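Local coordinates for protein halorhodopsin (Halobacterium salinarum, PDB 2JAF) that works as a retinal-bearing membrane protein that probably pumps chloride ions inward when driven by light, at residues G87-P92 with M153-L158; L125-D130 with A185-A190; F135-A140 with V173-A178. The protein carries 2 engineered substitutions. One frame throughout, in Å; residues are numbered along the deposited sequence.

Contact 1: G87-P92 with M153-L158; sequences GMIEMP and MTTSAL. With BOG (octyl beta-D-glucopyranoside), chain F.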
loop_
_atom_site.group_PDB
_atom_site.type_symbol
_atom_site.label_atom_id
_atom_site.label_comp_id
_atom_site.label_asym_id
_atom_site.label_seq_id
_atom_site.Cartn_x
_atom_site.Cartn_y
_atom_site.Cartn_z
ATOM N N GLY A 87 -0.588 19.458 10.552
ATOM C CA GLY A 87 -1.559 19.565 11.628
ATOM C C GLY A 87 -0.929 19.963 12.947
ATOM O O GLY A 87 0.291 19.961 13.088
ATOM N N MET A 88 -1.766 20.316 13.916
ATOM C CA MET A 88 -1.276 20.707 15.230
ATOM C C MET A 88 -1.480 19.527 16.168
ATOM O O MET A 88 -2.574 18.965 16.240
ATOM C CB MET A 88 -2.034 21.935 15.745
ATOM C CG MET A 88 -1.810 23.201 14.929
ATOM S SD MET A 88 -0.075 23.693 14.790
ATOM C CE MET A 88 0.368 23.938 16.492
ATOM N N ILE A 89 -0.419 19.142 16.866
ATOM C CA ILE A 89 -0.474 18.011 17.788
ATOM C C ILE A 89 -0.097 18.467 19.192
ATOM O O ILE A 89 0.873 19.195 19.372
ATOM C CB ILE A 89 0.516 16.892 17.370
ATOM C CG1 ILE A 89 0.350 16.545 15.880
ATOM C CG2 ILE A 89 0.277 15.656 18.226
ATOM C CD1 ILE A 89 -0.992 15.961 15.517
ATOM N N GLU A 90 -0.866 18.039 20.189
ATOM C CA GLU A 90 -0.576 18.418 21.561
ATOM C C GLU A 90 0.435 17.455 22.168
ATOM O O GLU A 90 0.198 16.252 22.208
ATOM C CB GLU A 90 -1.852 18.407 22.398
ATOM C CG GLU A 90 -1.644 18.919 23.809
ATOM C CD GLU A 90 -2.944 19.035 24.575
ATOM O OE1 GLU A 90 -3.852 19.747 24.098
ATOM O OE2 GLU A 90 -3.055 18.413 25.653
ATOM N N MET A 91 1.556 17.982 22.647
ATOM C CA MET A 91 2.585 17.132 23.242
ATOM C C MET A 91 2.174 16.669 24.635
ATOM O O MET A 91 1.617 17.438 25.421
ATOM C CB MET A 91 3.923 17.877 23.291
ATOM C CG MET A 91 4.474 18.214 21.914
ATOM S SD MET A 91 4.803 16.732 20.907
ATOM C CE MET A 91 3.257 16.536 20.018
ATOM N N PRO A 92 2.441 15.394 24.958
ATOM C CA PRO A 92 2.115 14.764 26.245
ATOM C C PRO A 92 3.049 15.131 27.388
ATOM O O PRO A 92 4.143 15.645 27.165
ATOM C CB PRO A 92 2.193 13.277 25.919
ATOM C CG PRO A 92 3.342 13.235 24.960
ATOM C CD PRO A 92 3.044 14.412 24.037
ATOM N N MET A 153 2.052 11.069 15.561
ATOM C CA MET A 153 0.626 11.244 15.854
ATOM C C MET A 153 0.172 10.833 17.253
ATOM O O MET A 153 -0.921 11.207 17.683
ATOM C CB MET A 153 -0.213 10.481 14.826
ATOM C CG MET A 153 -0.042 10.965 13.395
ATOM S SD MET A 153 -0.549 12.681 13.147
ATOM C CE MET A 153 1.059 13.543 13.314
ATOM N N THR A 154 0.996 10.061 17.961
ATOM C CA THR A 154 0.638 9.596 19.299
ATOM C C THR A 154 0.683 10.726 20.330
ATOM O O THR A 154 1.685 11.421 20.454
ATOM C CB THR A 154 1.569 8.447 19.716
ATOM O OG1 THR A 154 1.324 7.326 18.857
ATOM C CG2 THR A 154 1.328 8.042 21.176
ATOM N N THR A 155 -0.407 10.899 21.074
ATOM C CA THR A 155 -0.482 11.979 22.053
ATOM C C THR A 155 -0.793 11.570 23.487
ATOM O O THR A 155 -0.684 12.397 24.398
ATOM C CB THR A 155 -1.561 12.998 21.653
ATOM O OG1 THR A 155 -2.833 12.336 21.599
ATOM C CG2 THR A 155 -1.250 13.607 20.294
ATOM N N SER A 156 -1.168 10.312 23.704
ATOM C CA SER A 156 -1.540 9.888 25.053
ATOM C C SER A 156 -0.399 9.835 26.059
ATOM O O SER A 156 -0.577 10.212 27.222
ATOM C CB SER A 156 -2.270 8.536 25.012
ATOM O OG SER A 156 -1.411 7.485 24.600
ATOM N N ALA A 157 0.772 9.376 25.625
ATOM C CA ALA A 157 1.915 9.290 26.515
ATOM C C ALA A 157 3.239 9.363 25.764
ATOM O O ALA A 157 3.362 8.846 24.656
ATOM C CB ALA A 157 1.846 7.989 27.335
ATOM N N LEU A 158 4.223 10.011 26.377
ATOM C CA LEU A 158 5.549 10.159 25.791
ATOM C C LEU A 158 6.154 8.781 25.508
ATOM O O LEU A 158 6.805 8.571 24.484
ATOM C CB LEU A 158 6.454 10.951 26.749
ATOM C CG LEU A 158 7.806 11.447 26.223
ATOM C CD1 LEU A 158 7.592 12.337 24.997
ATOM C CD2 LEU A 158 8.532 12.226 27.321
HETATM C C1 BOG F . 12.401 12.796 26.298
HETATM O O1 BOG F . 11.945 11.447 26.163
HETATM C C2 BOG F . 11.394 13.778 25.612
HETATM O O2 BOG F . 11.249 13.442 24.228
HETATM C C3 BOG F . 11.908 15.243 25.783
HETATM O O3 BOG F . 11.012 16.161 25.164
HETATM C C4 BOG F . 12.035 15.550 27.295
HETATM O O4 BOG F . 12.499 16.889 27.503
HETATM C C5 BOG F . 13.023 14.536 27.963
HETATM O O5 BOG F . 12.545 13.167 27.734
HETATM C C6 BOG F . 13.146 14.808 29.474
HETATM O O6 BOG F . 11.997 14.357 30.199
HETATM C "C1'" BOG F . 12.834 10.507 26.767
HETATM C "C2'" BOG F . 12.623 9.145 26.159
HETATM C "C3'" BOG F . 13.765 8.852 25.224
HETATM C "C4'" BOG F . 13.643 7.494 24.566
HETATM C "C5'" BOG F . 14.816 7.244 23.628
HETATM C "C6'" BOG F . 14.529 6.070 22.708
HETATM C "C7'" BOG F . 15.668 5.798 21.768
HETATM C "C8'" BOG F . 15.335 4.625 20.875
HETATM O O HOH W 1 -0.987 15.091 24.399
#

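Contact 2: L125-D130 with A185-A190; sequences LLADVD and ASASSA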
loop_
_atom_site.group_PDB
_atom_site.type_symbol
_atom_site.label_atom_id
_atom_site.label_comp_id
_atom_site.label_asym_id
_atom_site.label_seq_id
_atom_site.Cartn_x
_atom_site.Cartn_y
_atom_site.Cartn_z
ATOM N N LEU A 125 16.749 -2.504 -8.861
ATOM C CA LEU A 125 16.825 -2.836 -10.278
ATOM C C LEU A 125 18.284 -2.733 -10.721
ATOM O O LEU A 125 18.807 -3.622 -11.384
ATOM C CB LEU A 125 15.953 -1.879 -11.096
ATOM C CG LEU A 125 14.442 -1.974 -10.865
ATOM C CD1 LEU A 125 13.723 -0.860 -11.607
ATOM C CD2 LEU A 125 13.946 -3.336 -11.335
ATOM N N LEU A 126 18.942 -1.647 -10.331
ATOM C CA LEU A 126 20.341 -1.444 -10.684
ATOM C C LEU A 126 21.187 -2.627 -10.230
ATOM O O LEU A 126 22.043 -3.112 -10.970
ATOM C CB LEU A 126 20.866 -0.161 -10.035
ATOM C CG LEU A 126 22.333 0.189 -10.289
ATOM C CD1 LEU A 126 22.563 0.424 -11.775
ATOM C CD2 LEU A 126 22.701 1.430 -9.494
ATOM N N ALA A 127 20.939 -3.090 -9.008
ATOM C CA ALA A 127 21.680 -4.211 -8.446
ATOM C C ALA A 127 21.121 -5.557 -8.899
ATOM O O ALA A 127 21.695 -6.602 -8.606
ATOM C CB ALA A 127 21.668 -4.127 -6.926
ATOM N N ASP A 128 19.996 -5.525 -9.608
ATOM C CA ASP A 128 19.363 -6.745 -10.107
ATOM C C ASP A 128 19.227 -7.799 -9.007
ATOM O O ASP A 128 19.713 -8.924 -9.140
ATOM C CB ASP A 128 20.184 -7.309 -11.271
ATOM C CG ASP A 128 19.467 -8.427 -11.999
ATOM O OD1 ASP A 128 18.301 -8.219 -12.396
ATOM O OD2 ASP A 128 20.070 -9.506 -12.176
ATOM N N VAL A 129 18.551 -7.425 -7.924
ATOM C CA VAL A 129 18.357 -8.319 -6.788
ATOM C C VAL A 129 17.159 -9.240 -6.986
ATOM O O VAL A 129 16.382 -9.071 -7.922
ATOM C CB VAL A 129 18.141 -7.511 -5.488
ATOM C CG1 VAL A 129 19.306 -6.554 -5.270
ATOM C CG2 VAL A 129 16.831 -6.742 -5.564
ATOM N N ASP A 130 17.012 -10.216 -6.096
ATOM C CA ASP A 130 15.890 -11.148 -6.178
ATOM C C ASP A 130 14.595 -10.403 -5.893
ATOM O O ASP A 130 14.556 -9.518 -5.036
ATOM C CB ASP A 130 16.056 -12.280 -5.162
ATOM C CG ASP A 130 17.230 -13.184 -5.479
ATOM O OD1 ASP A 130 17.241 -13.782 -6.577
ATOM O OD2 ASP A 130 18.140 -13.300 -4.629
ATOM N N ALA A 185 25.916 -8.538 -2.959
ATOM C CA ALA A 185 26.386 -9.715 -3.678
ATOM C C ALA A 185 25.734 -9.763 -5.053
ATOM O O ALA A 185 26.334 -10.229 -6.022
ATOM C CB ALA A 185 26.056 -10.977 -2.892
ATOM N N SER A 186 24.501 -9.275 -5.135
ATOM C CA SER A 186 23.782 -9.260 -6.398
ATOM C C SER A 186 24.399 -8.244 -7.354
ATOM O O SER A 186 24.569 -8.521 -8.540
ATOM C CB SER A 186 22.309 -8.933 -6.163
ATOM O OG SER A 186 21.702 -9.940 -5.368
ATOM N N ALA A 187 24.746 -7.071 -6.832
ATOM C CA ALA A 187 25.349 -6.029 -7.655
ATOM C C ALA A 187 26.663 -6.524 -8.254
ATOM O O ALA A 187 26.996 -6.209 -9.398
ATOM C CB ALA A 187 25.590 -4.780 -6.819
ATOM N N SER A 188 27.404 -7.300 -7.471
ATOM C CA SER A 188 28.681 -7.845 -7.913
ATOM C C SER A 188 28.465 -8.777 -9.098
ATOM O O SER A 188 29.165 -8.685 -10.104
ATOM C CB SER A 188 29.355 -8.605 -6.769
ATOM O OG SER A 188 30.593 -9.161 -7.180
ATOM N N SER A 189 27.488 -9.668 -8.978
ATOM C CA SER A 189 27.194 -10.606 -10.056
ATOM C C SER A 189 26.560 -9.871 -11.234
ATOM O O SER A 189 26.581 -10.356 -12.364
ATOM C CB SER A 189 26.249 -11.705 -9.561
ATOM O OG SER A 189 24.997 -11.166 -9.170
ATOM N N ALA A 190 26.006 -8.692 -10.966
ATOM C CA ALA A 190 25.362 -7.897 -12.002
ATOM C C ALA A 190 26.339 -6.925 -12.658
ATOM O O ALA A 190 25.992 -6.243 -13.621
ATOM C CB ALA A 190 24.183 -7.133 -11.410
#

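Contact 3: F135-A140 with V173-A178; sequences FTVIAA and VVVLSA. With PLM (palmitic acid), chain D.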
loop_
_atom_site.group_PDB
_atom_site.type_symbol
_atom_site.label_atom_id
_atom_site.label_comp_id
_atom_site.label_asym_id
_atom_site.label_seq_id
_atom_site.Cartn_x
_atom_site.Cartn_y
_atom_site.Cartn_z
ATOM N N PHE A 135 10.871 -7.387 -2.308
ATOM C CA PHE A 135 9.574 -7.411 -1.638
ATOM C C PHE A 135 9.707 -7.190 -0.133
ATOM O O PHE A 135 9.027 -6.346 0.456
ATOM C CB PHE A 135 8.893 -8.767 -1.872
ATOM C CG PHE A 135 7.787 -8.734 -2.891
ATOM C CD1 PHE A 135 6.695 -7.887 -2.725
ATOM C CD2 PHE A 135 7.815 -9.582 -3.995
ATOM C CE1 PHE A 135 5.643 -7.888 -3.643
ATOM C CE2 PHE A 135 6.769 -9.592 -4.919
ATOM C CZ PHE A 135 5.681 -8.743 -4.742
ATOM N N THR A 136 10.582 -7.970 0.484
ATOM C CA THR A 136 10.798 -7.898 1.920
ATOM C C THR A 136 11.299 -6.532 2.353
ATOM O O THR A 136 10.878 -6.000 3.384
ATOM C CB THR A 136 11.815 -8.958 2.367
ATOM O OG1 THR A 136 11.405 -10.243 1.885
ATOM C CG2 THR A 136 11.898 -9.002 3.880
ATOM N N VAL A 137 12.191 -5.964 1.552
ATOM C CA VAL A 137 12.769 -4.665 1.860
ATOM C C VAL A 137 11.757 -3.532 1.779
ATOM O O VAL A 137 11.752 -2.635 2.627
ATOM C CB VAL A 137 13.979 -4.383 0.937
ATOM C CG1 VAL A 137 14.511 -2.979 1.172
ATOM C CG2 VAL A 137 15.065 -5.405 1.203
ATOM N N ILE A 138 10.884 -3.575 0.777
ATOM C CA ILE A 138 9.875 -2.533 0.628
ATOM C C ILE A 138 8.876 -2.597 1.777
ATOM O O ILE A 138 8.421 -1.567 2.281
ATOM C CB ILE A 138 9.145 -2.668 -0.730
ATOM C CG1 ILE A 138 10.147 -2.400 -1.864
ATOM C CG2 ILE A 138 7.975 -1.687 -0.807
ATOM C CD1 ILE A 138 9.559 -2.455 -3.255
ATOM N N ALA A 139 8.548 -3.812 2.199
ATOM C CA ALA A 139 7.614 -3.991 3.299
ATOM C C ALA A 139 8.227 -3.424 4.572
ATOM O O ALA A 139 7.552 -2.748 5.346
ATOM C CB ALA A 139 7.299 -5.466 3.482
ATOM N N ALA A 140 9.513 -3.696 4.778
ATOM C CA ALA A 140 10.203 -3.210 5.966
ATOM C C ALA A 140 10.254 -1.697 5.928
ATOM O O ALA A 140 10.115 -1.021 6.954
ATOM C CB ALA A 140 11.622 -3.784 6.024
ATOM N N VAL A 173 16.686 -1.032 10.287
ATOM C CA VAL A 173 17.795 -1.977 10.328
ATOM C C VAL A 173 17.573 -3.126 9.346
ATOM O O VAL A 173 18.524 -3.634 8.756
ATOM C CB VAL A 173 18.007 -2.531 11.760
ATOM C CG1 VAL A 173 18.980 -3.709 11.739
ATOM C CG2 VAL A 173 18.571 -1.428 12.655
ATOM N N VAL A 174 16.318 -3.534 9.161
ATOM C CA VAL A 174 16.013 -4.605 8.213
ATOM C C VAL A 174 16.364 -4.119 6.812
ATOM O O VAL A 174 16.940 -4.860 6.009
ATOM C CB VAL A 174 14.525 -4.991 8.238
ATOM C CG1 VAL A 174 14.245 -6.029 7.152
ATOM C CG2 VAL A 174 14.151 -5.543 9.608
ATOM N N VAL A 175 16.015 -2.869 6.522
ATOM C CA VAL A 175 16.317 -2.273 5.224
ATOM C C VAL A 175 17.825 -2.223 4.999
ATOM O O VAL A 175 18.325 -2.640 3.948
ATOM C CB VAL A 175 15.764 -0.829 5.120
ATOM C CG1 VAL A 175 16.299 -0.149 3.864
ATOM C CG2 VAL A 175 14.237 -0.857 5.096
ATOM N N LEU A 176 18.555 -1.711 5.986
ATOM C CA LEU A 176 20.004 -1.605 5.854
ATOM C C LEU A 176 20.693 -2.954 5.718
ATOM O O LEU A 176 21.700 -3.071 5.014
ATOM C CB LEU A 176 20.591 -0.839 7.044
ATOM C CG LEU A 176 20.173 0.631 7.129
ATOM C CD1 LEU A 176 20.701 1.256 8.405
ATOM C CD2 LEU A 176 20.694 1.369 5.912
ATOM N N SER A 177 20.148 -3.975 6.377
ATOM C CA SER A 177 20.740 -5.310 6.332
ATOM C C SER A 177 20.839 -5.831 4.903
ATOM O O SER A 177 21.794 -6.518 4.553
ATOM C CB SER A 177 19.926 -6.300 7.184
ATOM O OG SER A 177 18.692 -6.637 6.567
ATOM N N ALA A 178 19.846 -5.513 4.081
ATOM C CA ALA A 178 19.854 -5.962 2.697
ATOM C C ALA A 178 21.003 -5.292 1.944
ATOM O O ALA A 178 21.725 -5.944 1.181
ATOM C CB ALA A 178 18.519 -5.632 2.032
HETATM C C1 PLM D . 0.235 0.944 13.712
HETATM O O1 PLM D . 0.306 1.897 14.508
HETATM O O2 PLM D . 0.659 -0.197 14.002
HETATM C C2 PLM D . -0.400 1.213 12.359
HETATM C C3 PLM D . 0.388 0.736 11.144
HETATM C C4 PLM D . -0.423 1.075 9.902
HETATM C C5 PLM D . 0.321 0.622 8.663
HETATM C C6 PLM D . -0.502 -0.290 7.786
HETATM C C7 PLM D . 0.268 -0.396 6.486
HETATM C C8 PLM D . -0.427 -1.285 5.481
HETATM C C9 PLM D . 0.420 -1.364 4.223
HETATM C CA PLM D . -0.250 -2.222 3.166
HETATM C CB PLM D . 0.583 -2.751 2.008
HETATM C CC PLM D . 1.732 -3.688 2.341
HETATM C CD PLM D . 2.381 -4.132 1.044
HETATM C CE PLM D . 3.539 -5.094 1.311
HETATM C CF PLM D . 4.285 -5.320 0.003
HETATM C CG PLM D . 5.446 -6.281 0.210
#

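Contact 1: G87-P92 with M153-L158
Ile89 and Pro92, on and just after the first strand of the two-stranded antiparallel sheet 87-90/101-104, rest on the loop 154-157 that joins helix 131-153 to helix 158-180. In this family the sheet folds over the extracellular end of the helix bundle. The two branches of Ile89 divide the work. Ile89 CG1 lies anti to the carbonyl carbon (chi1 -50°) and carries Ile89 CD1 to Met153 CE, 3.9 Å away, the two side chains crossing at about a right angle. CG2 presses on the methyl of Thr155, and the Ile89 CG2 to Thr155 CG2 distance of 3.3 Å is tighter than a usual van der Waals contact. Pro92 lays its ring against backbone: CB is 3.4 Å from Thr155 O, and CG is 3.6 Å from Leu158 N. Leu158 CB also meets Pro92 CG, while its CD2 reaches C2 of the octyl glucoside at 3.7 Å. Cutting Leu158 back to an alanine would probably open a gap beside the sugar, stripped of two methyls. Ser156 turns its hydroxyl to Ser82 O of the second subunit. No direct hydrogen bond joins the segments; one water donates to both Glu90 O and Thr155 O, each at 2.7 Å. Methyl and ring contacts plus one water hold strand and loop together, the water serving two carbonyls that, both acceptors, cannot pair directly.

Contact 2: L125-D130 with A185-A190
Ala127 and Ala187 meet methyl to methyl, CB to CB at 4.0 Å, and the small size of both lets the backbones come unusually near, with their CA atoms 4.2 Å apart. Other carbon contacts flank this pair. Val129 sends CG1 to Ser186 CB at 3.9 Å; CG1 is placed there by lying anti to the carbonyl carbon (chi1 -56°). Past the alanines, Asp128 CB lies 4.0 Å from Ala190 CB, so the methylene of the aspartate, and not its carboxylate, does the touching. Phe196 of helix 193-216 packs on both Ala127 and Ala187.

A second group of contacts is made by a carbonyl. Ala127 O points at the side of helix 182-190, where it is 3.4 Å from Ser186 C and also touches the CB atoms of Ser186 and Ala190. Ser186 O is close to it as well, but two acceptors cannot bond each other.

The chain turns here because helix 106-127 ends in a Schellman motif: Asp128 takes a positive phi of 49° and its N returns to Leu125 O. This is the cytoplasmic end of the third transmembrane helix of the bacteriorhodopsin-like fold, laid against the short helix 182-190 that follows helix 158-180.

Hydrogen bonds and charges act within each segment or reach beyond the pair. Ser189 OG donates to Ser186 O at 2.8 Å, tilted 26° from the carbonyl plane, and Ala190 N adds a weak bond to the same oxygen. Ser186 OG bonds Asp182 O one turn back. Asp128 OD1 forms a salt bridge with Arg58, and Leu126 O accepts from Thr192 OG1.

Contact 3: F135-A140 with V173-A178
Val137 and Ala140 supply one side of this contact of aliphatic side chains, Val174, Val175 and Ala178 the other. Val137 CG1 lies anti to the backbone N (chi1 175°), which puts Val137 CG2 anti to the carbonyl carbon and its methyl on Ala178 CB, 3.6 Å away. The CG1 branch faces Val175 CG1 more loosely at 4.3 Å. One turn further on, the Ala140 methyl meets two valines: Val174 CG1 is 3.6 Å from Ala140 CB, and Val175 CG2 is 4.0 Å from it. Val175 CG2 also touches Val137 O, 3.9 Å away.

The segments belong to helices 131-153 and 158-180, consecutive in the seven-helix bacteriorhodopsin-like bundle. The two segments run roughly antiparallel, with 150° between their directions and their axes 8.7 Å apart.

In the next shell, Trp183 of helix 182-190 packs on both Val137 and Ala178, and Leu120 of helix 106-127 on Val137. Ser177 OG donates to Val174 O at 2.6 Å, back along its own helix. Beyond lies the trimer interface, where the Phe135 rings of the three subunits meet edge-to-face and the last carbon of a palmitate, CG, comes to the edge of Phe135, 3.6 Å from its CD1.

In the fold
Along the chain the segments come as 87-92, 125-130, 135-140, 153-158, 173-178 and 185-190, so contact 3 is nested inside contact 2, while contact 1 interleaves with both. Helices 131-153 and 158-180 run from contact 3 to contact 1, and the centres of these contacts are about 28 Å apart. Contact 2 lies about 15 Å from contact 3, centre to centre, at the other end. Contacts 1 and 2, about 42 Å apart between centres, lie on opposite sides of the chain's centre. Only contact 3 joins helices 131-153 and 158-180 directly; contact 1 ties the loop between them to the extracellular sheet, contact 2 ties neighbouring helices 106-127 and 182-190 at the cytoplasmic end, and contacts 1 and 3 also border the second subunit.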